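Local coordinates for putative aspartyl-tRNA synthetase (Leishmania major, PDB 6OD8), which probably charges tRNA(Asp) with L-aspartate at the expense of ATP, as a class II aminoacyl-tRNA synthetase of the aspartate type, at residues A[74-79]-A[159-164]; A[90-95]-A[140-145]; A[94-99]-A[106-111]; A[180-185]-A[205-210]. One frame throughout, in Å; residues are numbered along the deposited sequence. Where two conformers were deposited one is given.

Contact 1: A[74-79]-A[159-164]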
# COMPACT_ATOMS: atom_id res chain seq x y z
N ILE A 74 0.84 -27.99 -14.70
CA ILE A 74 1.00 -26.99 -15.75
C ILE A 74 -0.19 -26.04 -15.69
O ILE A 74 -1.34 -26.50 -15.81
CB ILE A 74 1.10 -27.63 -17.14
CG1 ILE A 74 2.18 -28.72 -17.19
CG2 ILE A 74 1.29 -26.56 -18.22
CD1 ILE A 74 3.57 -28.22 -16.94
N PRO A 75 0.01 -24.73 -15.54
CA PRO A 75 -1.13 -23.80 -15.60
C PRO A 75 -1.70 -23.70 -17.00
O PRO A 75 -1.00 -23.84 -18.01
CB PRO A 75 -0.52 -22.47 -15.14
CG PRO A 75 0.93 -22.60 -15.36
CD PRO A 75 1.28 -24.05 -15.21
N VAL A 76 -3.01 -23.45 -17.07
CA VAL A 76 -3.68 -23.33 -18.36
C VAL A 76 -3.01 -22.27 -19.22
O VAL A 76 -2.97 -22.40 -20.45
CB VAL A 76 -5.18 -23.03 -18.14
CG1 VAL A 76 -5.91 -22.93 -19.47
CG2 VAL A 76 -5.81 -24.11 -17.27
N SER A 77 -2.44 -21.24 -18.60
CA SER A 77 -1.85 -20.13 -19.35
C SER A 77 -0.69 -20.59 -20.22
O SER A 77 -0.40 -19.97 -21.25
CB SER A 77 -1.39 -19.03 -18.39
OG SER A 77 -0.53 -19.55 -17.37
N GLU A 78 -0.03 -21.70 -19.84
CA GLU A 78 1.18 -22.17 -20.52
C GLU A 78 0.90 -23.15 -21.65
O GLU A 78 1.85 -23.56 -22.33
CB GLU A 78 2.13 -22.82 -19.50
CG GLU A 78 2.77 -21.86 -18.50
CD GLU A 78 3.62 -22.57 -17.44
OE1 GLU A 78 3.79 -23.81 -17.52
OE2 GLU A 78 4.12 -21.89 -16.52
N LEU A 79 -0.36 -23.51 -21.90
CA LEU A 79 -0.67 -24.65 -22.77
C LEU A 79 -0.36 -24.42 -24.24
O LEU A 79 -0.38 -25.38 -25.01
CB LEU A 79 -2.14 -25.02 -22.61
CG LEU A 79 -2.44 -25.73 -21.29
CD1 LEU A 79 -3.95 -25.99 -21.14
CD2 LEU A 79 -1.64 -27.02 -21.26
N THR A 159 -12.48 -20.40 -27.37
CA THR A 159 -11.49 -20.47 -26.29
C THR A 159 -10.30 -19.59 -26.63
O THR A 159 -10.06 -19.24 -27.79
CB THR A 159 -11.00 -21.91 -26.05
OG1 THR A 159 -10.31 -22.38 -27.22
CG2 THR A 159 -12.17 -22.83 -25.76
N SER A 160 -9.52 -19.23 -25.60
CA SER A 160 -8.35 -18.40 -25.84
C SER A 160 -7.18 -19.21 -26.41
O SER A 160 -6.34 -18.65 -27.14
CB SER A 160 -7.93 -17.69 -24.55
OG SER A 160 -7.53 -18.61 -23.55
N HIS A 161 -7.10 -20.51 -26.11
CA HIS A 161 -6.10 -21.40 -26.72
C HIS A 161 -6.72 -22.07 -27.94
O HIS A 161 -6.94 -23.28 -27.97
CB HIS A 161 -5.61 -22.43 -25.71
CG HIS A 161 -4.80 -21.85 -24.60
ND1 HIS A 161 -3.49 -21.44 -24.77
CD2 HIS A 161 -5.09 -21.64 -23.29
CE1 HIS A 161 -3.02 -20.99 -23.62
NE2 HIS A 161 -3.97 -21.10 -22.71
N SER A 162 -7.00 -21.26 -28.96
CA SER A 162 -7.75 -21.73 -30.12
C SER A 162 -6.96 -22.70 -30.99
O SER A 162 -7.56 -23.46 -31.76
CB SER A 162 -8.20 -20.54 -30.95
OG SER A 162 -7.06 -19.79 -31.35
N ASP A 163 -5.63 -22.70 -30.88
CA ASP A 163 -4.79 -23.51 -31.74
C ASP A 163 -4.69 -24.96 -31.28
O ASP A 163 -4.23 -25.81 -32.06
CB ASP A 163 -3.39 -22.91 -31.80
CG ASP A 163 -2.78 -22.72 -30.41
OD1 ASP A 163 -3.53 -22.32 -29.48
OD2 ASP A 163 -1.57 -22.98 -30.25
N ILE A 164 -5.08 -25.27 -30.04
CA ILE A 164 -4.84 -26.58 -29.45
C ILE A 164 -6.12 -27.10 -28.80
O ILE A 164 -7.07 -26.37 -28.53
CB ILE A 164 -3.70 -26.56 -28.42
CG1 ILE A 164 -4.06 -25.62 -27.27
CG2 ILE A 164 -2.37 -26.18 -29.07
CD1 ILE A 164 -3.38 -25.94 -25.98
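His161 meets the turn at Val76-Leu79 over one face and at the edge of its imidazole, with Val76 O approaching obliquely, and the contact is a worked example of one flat side chain serving polar and apolar neighbours together. The polar approaches come from the backbone of 74-79. Val76 O lies 2.8 Å from His161 NE2, while Ser77 O sits at the ring edge, 3.7 Å from His161 CE1. Within the short 3-10 turn, the backbone N-H of Leu79 is given to Val76 O. At the other end of the imidazole, ND1 is hydrogen-bonded to Ser80 OG, which anchors the ring just beyond the turn.

The CH-pi contact covers a face. Leu79 CB stands 4.3 Å from the centroid of the His161 ring and only 9° off its normal, almost directly over the middle.

Apolar packing completes the join. The same Leu79 CB touches Ile164 CD1 at 3.7 Å; Ile164 holds CG1 between its backbone N and carbonyl carbon (chi1 61°), from where the chain extends toward Leu79. Val76 CG1 brushes the ring at His161 CD2, 4.1 Å away.

On the backbone, His161 to Ile164 form a type I turn, which brings the ring and the isoleucine to the same partner. Leu79 also touches Ile91, Val116 and Val149 on three strands. The segment ahead of the first strand is thus tied to the loop joining the fourth and fifth strands of an OB-fold barrel.

Contact 2: A[90-95]-A[140-145]; sequences LIRARV and ESIVDV
Arg92 grips Asp144 side-on, a pairing that shows how a non-hydrogen-bonded position in an antiparallel sheet can be secured by side chains instead. NE donates to Asp144 OD1 at 2.8 Å, nearly straight (176°) and in the guanidinium plane, while NH2 reaches the syn lone pair of Asp144 OD2 at 3.1 Å. The two planes stand 31° apart, and the bend of the arginine at chi3 (-64°) turns its edge to the carboxylate. The remaining nitrogen, NH1, is taken by the backbone O of Asp321 in the second subunit.

Between the strands, the backbone groups of Ile91 and Val145, and of Ala93 and Val143, are satisfied in both directions; Val143 N donates to Ala93 O at 2.8 Å. Past the last regular pair, Val95 N uses Ser141 O and Glu140 N uses Val95 O.

Arg94 NH1 bonds Glu140 O at 2.7 Å, in the carbonyl plane; in the conformer given, Ile142 CD1 covers the guanidinium face. Arg94 NE goes to Asp286 and NH2 to Gly519 O, both of the second subunit. Glu140's carboxylate is paired with Arg213 and Arg110.

Ile91, Ala93, Val143 and Val145 share the opposite, apolar face, and Val95 CG2 adds to it against Val143 CG1 at 3.7 Å. One face apolar, the other largely charged, Ile142 aside, and set against a partner subunit, fits strands one and four of an OB-fold barrel.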
# COMPACT_ATOMS: atom_id res chain seq x y z
N LEU A 90 -0.44 -32.50 -16.73
CA LEU A 90 -1.37 -32.42 -15.61
C LEU A 90 -1.78 -30.97 -15.43
O LEU A 90 -0.93 -30.12 -15.18
CB LEU A 90 -0.73 -32.95 -14.33
CG LEU A 90 -1.57 -32.81 -13.06
CD1 LEU A 90 -2.80 -33.70 -13.14
CD2 LEU A 90 -0.72 -33.16 -11.85
N ILE A 91 -3.08 -30.71 -15.55
CA ILE A 91 -3.61 -29.36 -15.43
C ILE A 91 -4.69 -29.35 -14.36
O ILE A 91 -5.48 -30.30 -14.25
CB ILE A 91 -4.18 -28.87 -16.78
CG1 ILE A 91 -3.13 -29.02 -17.89
CG2 ILE A 91 -4.62 -27.41 -16.69
CD1 ILE A 91 -3.73 -29.42 -19.23
N ARG A 92 -4.74 -28.27 -13.58
CA ARG A 92 -5.84 -28.02 -12.66
C ARG A 92 -6.63 -26.83 -13.20
O ARG A 92 -6.06 -25.76 -13.45
CB ARG A 92 -5.32 -27.74 -11.25
CG ARG A 92 -6.41 -27.54 -10.23
CD ARG A 92 -5.81 -27.58 -8.84
NE ARG A 92 -5.25 -28.92 -8.56
CZ ARG A 92 -4.57 -29.24 -7.46
NH1 ARG A 92 -4.36 -28.32 -6.53
NH2 ARG A 92 -4.10 -30.49 -7.30
N ALA A 93 -7.94 -27.00 -13.39
CA ALA A 93 -8.72 -25.97 -14.05
C ALA A 93 -10.18 -26.03 -13.60
O ALA A 93 -10.65 -27.03 -13.05
CB ALA A 93 -8.65 -26.11 -15.58
N ARG A 94 -10.88 -24.93 -13.89
CA ARG A 94 -12.33 -24.83 -13.76
C ARG A 94 -13.03 -25.47 -14.95
O ARG A 94 -12.59 -25.31 -16.10
CB ARG A 94 -12.76 -23.36 -13.70
CG ARG A 94 -12.36 -22.65 -12.43
CD ARG A 94 -13.50 -22.61 -11.45
NE ARG A 94 -13.18 -21.74 -10.32
CZ ARG A 94 -13.73 -21.85 -9.11
NH1 ARG A 94 -14.63 -22.79 -8.88
NH2 ARG A 94 -13.39 -21.00 -8.15
N VAL A 95 -14.14 -26.14 -14.69
CA VAL A 95 -15.01 -26.65 -15.74
C VAL A 95 -15.97 -25.52 -16.11
O VAL A 95 -16.90 -25.22 -15.37
CB VAL A 95 -15.76 -27.90 -15.28
CG1 VAL A 95 -16.70 -28.39 -16.38
CG2 VAL A 95 -14.78 -29.01 -14.85
N GLU A 140 -18.12 -25.09 -12.89
CA GLU A 140 -17.33 -24.41 -11.87
C GLU A 140 -16.61 -25.38 -10.93
O GLU A 140 -15.82 -24.93 -10.09
CB GLU A 140 -18.14 -23.38 -11.05
CG GLU A 140 -18.73 -22.28 -11.95
CD GLU A 140 -17.63 -21.61 -12.74
OE1 GLU A 140 -16.77 -20.96 -12.10
OE2 GLU A 140 -17.60 -21.77 -13.98
N SER A 141 -16.83 -26.69 -11.04
CA SER A 141 -15.97 -27.63 -10.33
C SER A 141 -14.53 -27.40 -10.77
O SER A 141 -14.27 -26.94 -11.89
CB SER A 141 -16.37 -29.08 -10.60
OG SER A 141 -17.70 -29.35 -10.22
N ILE A 142 -13.58 -27.72 -9.90
CA ILE A 142 -12.17 -27.68 -10.25
C ILE A 142 -11.70 -29.11 -10.43
O ILE A 142 -11.97 -29.98 -9.59
CB ILE A 142 -11.36 -26.93 -9.19
CG1 ILE A 142 -11.76 -25.45 -9.19
CG2 ILE A 142 -9.88 -27.09 -9.47
CD1 ILE A 142 -11.20 -24.67 -8.03
N VAL A 143 -11.03 -29.37 -11.56
CA VAL A 143 -10.63 -30.73 -11.92
C VAL A 143 -9.12 -30.78 -12.11
O VAL A 143 -8.49 -29.80 -12.50
CB VAL A 143 -11.34 -31.23 -13.19
CG1 VAL A 143 -12.82 -31.48 -12.94
CG2 VAL A 143 -11.13 -30.26 -14.36
N ASP A 144 -8.53 -31.95 -11.82
CA ASP A 144 -7.18 -32.30 -12.25
C ASP A 144 -7.34 -33.19 -13.47
O ASP A 144 -7.95 -34.25 -13.37
CB ASP A 144 -6.41 -33.05 -11.16
CG ASP A 144 -5.75 -32.13 -10.16
OD1 ASP A 144 -5.53 -30.95 -10.48
OD2 ASP A 144 -5.43 -32.61 -9.06
N VAL A 145 -6.80 -32.77 -14.60
CA VAL A 145 -6.90 -33.53 -15.85
C VAL A 145 -5.50 -33.91 -16.29
O VAL A 145 -4.58 -33.08 -16.26
CB VAL A 145 -7.63 -32.72 -16.93
CG1 VAL A 145 -7.56 -33.42 -18.28
CG2 VAL A 145 -9.07 -32.48 -16.53

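Contact 3: A[94-99]-A[106-111]; sequences RVSTTR and FMVLRD
A classic beta bulge interrupts this hairpin: Ser96 and Thr97 stand opposite the single residue Val108, which moves the register on by one. Ser96 N donates to Val108 O at 2.8 Å, whereas Val108 N turns to Thr97 O at a longer 3.2 Å, approaching from 39° out of the carbonyl plane.

The extra residue is put to use. Ser96 OG receives Arg110 NH1 at 3.0 Å, and Arg94 CB lies over the face of the same guanidinium. Arg94 and Arg110 converge on the carboxylate of Asp286 of the second subunit, one on each oxygen, and Arg110 NH1 also bridges to Glu140.

Beyond the bulge, a water bridges Thr97 OG1 and Phe106 O, donating to the latter. Arg99, extended from CG to NE, brings NH2 over the rim of one face of the Phe106 ring, 3.9 Å from Phe106 CD2, the planes 10° apart.

On the other face of the hairpin, Met107 bends at chi3 (67°) and carries CE to Val95 CG1 at 3.5 Å, while its CG lies beside Thr98 OG1, which is bonded to Met134 O. Strand 104-111 pairs antiparallel with strand 114-121, Leu109 packs on strand 142-151, and helix 185-189 touches Thr97 and Arg110.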
# COMPACT_ATOMS: atom_id res chain seq x y z
N ARG A 94 -10.88 -24.93 -13.89
CA ARG A 94 -12.33 -24.83 -13.76
C ARG A 94 -13.03 -25.47 -14.95
O ARG A 94 -12.59 -25.31 -16.10
CB ARG A 94 -12.76 -23.36 -13.70
CG ARG A 94 -12.36 -22.65 -12.43
CD ARG A 94 -13.50 -22.61 -11.45
NE ARG A 94 -13.18 -21.74 -10.32
CZ ARG A 94 -13.73 -21.85 -9.11
NH1 ARG A 94 -14.63 -22.79 -8.88
NH2 ARG A 94 -13.39 -21.00 -8.15
N VAL A 95 -14.14 -26.14 -14.69
CA VAL A 95 -15.01 -26.65 -15.74
C VAL A 95 -15.97 -25.52 -16.11
O VAL A 95 -16.90 -25.22 -15.37
CB VAL A 95 -15.76 -27.90 -15.28
CG1 VAL A 95 -16.70 -28.39 -16.38
CG2 VAL A 95 -14.78 -29.01 -14.85
N SER A 96 -15.73 -24.88 -17.26
CA SER A 96 -16.65 -23.83 -17.70
C SER A 96 -17.93 -24.42 -18.25
O SER A 96 -19.04 -23.97 -17.91
CB SER A 96 -16.01 -22.95 -18.78
OG SER A 96 -15.06 -22.06 -18.23
N THR A 97 -17.80 -25.37 -19.17
CA THR A 97 -18.92 -26.08 -19.76
C THR A 97 -18.53 -27.55 -19.89
O THR A 97 -17.34 -27.89 -19.92
CB THR A 97 -19.31 -25.54 -21.14
OG1 THR A 97 -18.21 -25.74 -22.04
CG2 THR A 97 -19.65 -24.05 -21.07
N THR A 98 -19.54 -28.40 -19.99
CA THR A 98 -19.27 -29.81 -20.24
C THR A 98 -20.53 -30.45 -20.77
O THR A 98 -21.63 -30.12 -20.34
CB THR A 98 -18.78 -30.54 -18.97
OG1 THR A 98 -18.44 -31.90 -19.31
CG2 THR A 98 -19.86 -30.53 -17.90
N ARG A 99 -20.36 -31.35 -21.74
CA ARG A 99 -21.49 -32.00 -22.37
C ARG A 99 -21.03 -33.35 -22.91
O ARG A 99 -19.84 -33.54 -23.21
CB ARG A 99 -22.09 -31.17 -23.50
CG ARG A 99 -21.17 -31.00 -24.70
CD ARG A 99 -21.83 -30.20 -25.82
NE ARG A 99 -20.96 -30.09 -26.99
CZ ARG A 99 -21.00 -30.92 -28.03
NH1 ARG A 99 -21.87 -31.92 -28.06
NH2 ARG A 99 -20.16 -30.75 -29.05
N PHE A 106 -17.10 -33.41 -24.22
CA PHE A 106 -16.48 -32.16 -24.65
C PHE A 106 -16.62 -31.15 -23.52
O PHE A 106 -17.72 -30.93 -23.02
CB PHE A 106 -17.14 -31.59 -25.91
CG PHE A 106 -17.05 -32.51 -27.10
CD1 PHE A 106 -16.00 -32.40 -27.99
CD2 PHE A 106 -18.01 -33.49 -27.31
CE1 PHE A 106 -15.92 -33.24 -29.08
CE2 PHE A 106 -17.94 -34.33 -28.40
CZ PHE A 106 -16.89 -34.21 -29.28
N MET A 107 -15.50 -30.54 -23.16
CA MET A 107 -15.45 -29.58 -22.07
C MET A 107 -14.65 -28.36 -22.51
O MET A 107 -13.81 -28.43 -23.40
CB MET A 107 -14.80 -30.17 -20.80
CG MET A 107 -15.26 -31.57 -20.43
SD MET A 107 -14.36 -32.24 -19.02
CE MET A 107 -14.94 -31.16 -17.72
N VAL A 108 -14.92 -27.25 -21.85
CA VAL A 108 -14.06 -26.08 -21.89
C VAL A 108 -13.51 -25.91 -20.49
O VAL A 108 -14.29 -25.75 -19.54
CB VAL A 108 -14.79 -24.81 -22.35
CG1 VAL A 108 -13.84 -23.62 -22.22
CG2 VAL A 108 -15.29 -24.95 -23.78
N LEU A 109 -12.18 -25.96 -20.36
CA LEU A 109 -11.50 -25.74 -19.09
C LEU A 109 -10.90 -24.35 -19.07
O LEU A 109 -10.40 -23.85 -20.09
CB LEU A 109 -10.41 -26.80 -18.85
CG LEU A 109 -10.93 -28.24 -18.89
CD1 LEU A 109 -9.81 -29.27 -18.63
CD2 LEU A 109 -12.10 -28.45 -17.94
N ARG A 110 -10.94 -23.72 -17.89
CA ARG A 110 -10.68 -22.29 -17.73
C ARG A 110 -9.80 -22.04 -16.51
O ARG A 110 -9.93 -22.72 -15.49
CB ARG A 110 -12.01 -21.55 -17.57
CG ARG A 110 -11.93 -20.06 -17.44
CD ARG A 110 -13.27 -19.46 -17.02
NE ARG A 110 -13.42 -19.40 -15.56
CZ ARG A 110 -14.37 -20.03 -14.86
NH1 ARG A 110 -15.27 -20.80 -15.47
NH2 ARG A 110 -14.40 -19.89 -13.55
N ASP A 111 -8.93 -21.04 -16.61
CA ASP A 111 -8.28 -20.47 -15.42
C ASP A 111 -8.17 -18.97 -15.68
O ASP A 111 -7.29 -18.53 -16.44
CB ASP A 111 -6.93 -21.11 -15.14
CG ASP A 111 -6.36 -20.67 -13.80
OD1 ASP A 111 -6.97 -19.81 -13.13
OD2 ASP A 111 -5.29 -21.19 -13.42
O HOH W 1 -18.45 -28.16 -23.68

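Contact 4: A[180-185]-A[205-210]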
# COMPACT_ATOMS: atom_id res chain seq x y z
N THR A 180 -26.34 -25.70 -8.54
CA THR A 180 -27.16 -24.49 -8.54
C THR A 180 -26.24 -23.29 -8.33
O THR A 180 -25.67 -23.11 -7.25
CB THR A 180 -28.21 -24.56 -7.44
OG1 THR A 180 -28.91 -25.81 -7.55
CG2 THR A 180 -29.19 -23.42 -7.59
N LEU A 181 -26.07 -22.49 -9.38
CA LEU A 181 -25.23 -21.30 -9.34
C LEU A 181 -26.08 -20.07 -9.05
O LEU A 181 -27.26 -20.04 -9.42
CB LEU A 181 -24.49 -21.11 -10.67
CG LEU A 181 -23.51 -22.21 -11.07
CD1 LEU A 181 -22.93 -21.93 -12.43
CD2 LEU A 181 -22.40 -22.33 -10.04
N PRO A 182 -25.54 -19.05 -8.39
CA PRO A 182 -26.32 -17.81 -8.20
C PRO A 182 -26.66 -17.13 -9.52
O PRO A 182 -27.66 -16.41 -9.59
CB PRO A 182 -25.41 -16.94 -7.33
CG PRO A 182 -24.03 -17.46 -7.59
CD PRO A 182 -24.18 -18.94 -7.84
N PHE A 183 -25.83 -17.33 -10.53
CA PHE A 183 -26.00 -16.85 -11.90
C PHE A 183 -24.90 -17.52 -12.70
O PHE A 183 -23.92 -18.00 -12.13
CB PHE A 183 -25.90 -15.32 -12.00
CG PHE A 183 -24.70 -14.73 -11.28
CD1 PHE A 183 -24.83 -14.18 -10.02
CD2 PHE A 183 -23.44 -14.74 -11.87
CE1 PHE A 183 -23.73 -13.65 -9.35
CE2 PHE A 183 -22.33 -14.21 -11.21
CZ PHE A 183 -22.48 -13.66 -9.95
N THR A 184 -25.06 -17.55 -14.02
CA THR A 184 -24.04 -18.16 -14.87
C THR A 184 -22.98 -17.14 -15.27
O THR A 184 -23.22 -15.93 -15.31
CB THR A 184 -24.65 -18.77 -16.14
OG1 THR A 184 -25.19 -17.71 -16.94
CG2 THR A 184 -25.75 -19.75 -15.80
N LEU A 185 -21.79 -17.66 -15.59
CA LEU A 185 -20.72 -16.80 -16.09
C LEU A 185 -21.13 -16.15 -17.40
O LEU A 185 -20.87 -14.96 -17.64
CB LEU A 185 -19.44 -17.61 -16.26
CG LEU A 185 -18.64 -17.88 -14.99
CD1 LEU A 185 -17.22 -18.25 -15.38
CD2 LEU A 185 -18.65 -16.67 -14.05
N LEU A 205 -22.87 -8.47 -6.67
CA LEU A 205 -22.04 -8.21 -5.50
C LEU A 205 -22.35 -9.18 -4.37
O LEU A 205 -21.48 -9.46 -3.55
CB LEU A 205 -22.23 -6.76 -5.02
CG LEU A 205 -21.92 -5.70 -6.09
CD1 LEU A 205 -22.30 -4.25 -5.63
CD2 LEU A 205 -20.47 -5.77 -6.55
N ASN A 206 -23.57 -9.72 -4.34
CA ASN A 206 -23.95 -10.66 -3.30
C ASN A 206 -23.20 -11.98 -3.40
O ASN A 206 -23.10 -12.68 -2.39
CB ASN A 206 -25.45 -10.94 -3.34
CG ASN A 206 -26.27 -9.76 -2.86
OD1 ASN A 206 -25.74 -8.85 -2.23
ND2 ASN A 206 -27.56 -9.78 -3.16
N SER A 207 -22.71 -12.34 -4.59
CA SER A 207 -21.84 -13.51 -4.81
C SER A 207 -20.62 -13.07 -5.63
O SER A 207 -20.37 -13.54 -6.74
CB SER A 207 -22.55 -14.65 -5.53
OG SER A 207 -23.74 -15.03 -4.87
N ARG A 208 -19.85 -12.15 -5.05
CA ARG A 208 -18.75 -11.52 -5.76
C ARG A 208 -17.71 -12.53 -6.21
O ARG A 208 -17.06 -12.31 -7.24
CB ARG A 208 -18.12 -10.44 -4.87
CG ARG A 208 -16.95 -9.74 -5.49
CD ARG A 208 -17.36 -9.03 -6.77
NE ARG A 208 -17.03 -7.61 -6.68
CZ ARG A 208 -17.18 -6.75 -7.67
NH1 ARG A 208 -17.65 -7.16 -8.84
NH2 ARG A 208 -16.85 -5.47 -7.50
N TRP A 209 -17.54 -13.63 -5.47
CA TRP A 209 -16.57 -14.65 -5.85
C TRP A 209 -16.92 -15.28 -7.19
O TRP A 209 -16.02 -15.71 -7.93
CB TRP A 209 -16.46 -15.73 -4.77
CG TRP A 209 -17.79 -16.22 -4.27
CD1 TRP A 209 -18.50 -17.30 -4.72
CD2 TRP A 209 -18.57 -15.63 -3.22
NE1 TRP A 209 -19.67 -17.43 -4.01
CE2 TRP A 209 -19.75 -16.40 -3.10
CE3 TRP A 209 -18.40 -14.51 -2.40
CZ2 TRP A 209 -20.75 -16.10 -2.16
CZ3 TRP A 209 -19.40 -14.21 -1.47
CH2 TRP A 209 -20.55 -15.00 -1.36
N MET A 210 -18.21 -15.37 -7.51
CA MET A 210 -18.59 -15.83 -8.84
C MET A 210 -18.31 -14.76 -9.89
O MET A 210 -17.75 -15.03 -10.96
CB MET A 210 -20.07 -16.23 -8.84
CG MET A 210 -20.57 -16.84 -10.11
SD MET A 210 -19.87 -18.50 -10.39
CE MET A 210 -20.58 -18.84 -12.00
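The irregular run 180-185 passes beside the junction of helices 201-206 and 208-211, with CA atoms 7.1 Å apart at Pro182 and Ser207 and 7.6 Å apart at Leu185 and Met210. Met210 dominates the side-chain packing. Its CG stands anti to the backbone N (chi1 -175°) and the chain then bends at chi2 (70°), which sends the thioether between the residues of the loop. Met210 CG presses on Phe183 CE2 at 3.4 Å, the ring and the methionine running alongside one another with opposite heading. Further out, Met210 CE lies 3.6 Å from Leu185 CD2 and 3.9 Å from Leu181 CD1, so two leucines meet the same methyl group.

Ser207 provides the second area of contact. Its OG is 3.5 Å from Pro182 CB, and its CB lies near the ring of Phe183. Ser207 occupies the N-cap position of helix 208-211 without a side-chain capping bond. Thr184 does cap helix 185-189, its OG1 bonded to Asp187 N. Leu518 of the second subunit covers Leu181 and Pro182, placing the packing near the dimer interface.

Met210 CE also lies 3.4 Å from Phe183 O, a buried carbonyl with no hydrogen-bonding partner in the model. The chemistry is therefore one of shape and apolar burial: the linker is held against the helices by an unbranched, pliable side chain, at the price of one backbone acceptor left unsatisfied.

In the fold
Contacts 2 and 3, with centres about 8 Å apart, share strand 88-100 and sit on its two sides in the OB-fold barrel. Contact 1, its centre about 13 Å from that of contact 2 and about 12 Å from that of contact 3, adds the preceding segment, Ile74 N lying 2.8 Å from Leu90 O, a probable hydrogen bond. Contact 4 lies toward the class II catalytic domain, its centre about 17 Å from that of contact 3. Glu140 joins three of them: OE2 makes a 2.9 Å salt bridge to Arg110 NH1, and CG touches Met210 CE at 3.9 Å. Contacts 2 to 4 also meet the second subunit. In relatives the OB domain recognises the anticodon; aminoacylation occurs in the catalytic domain.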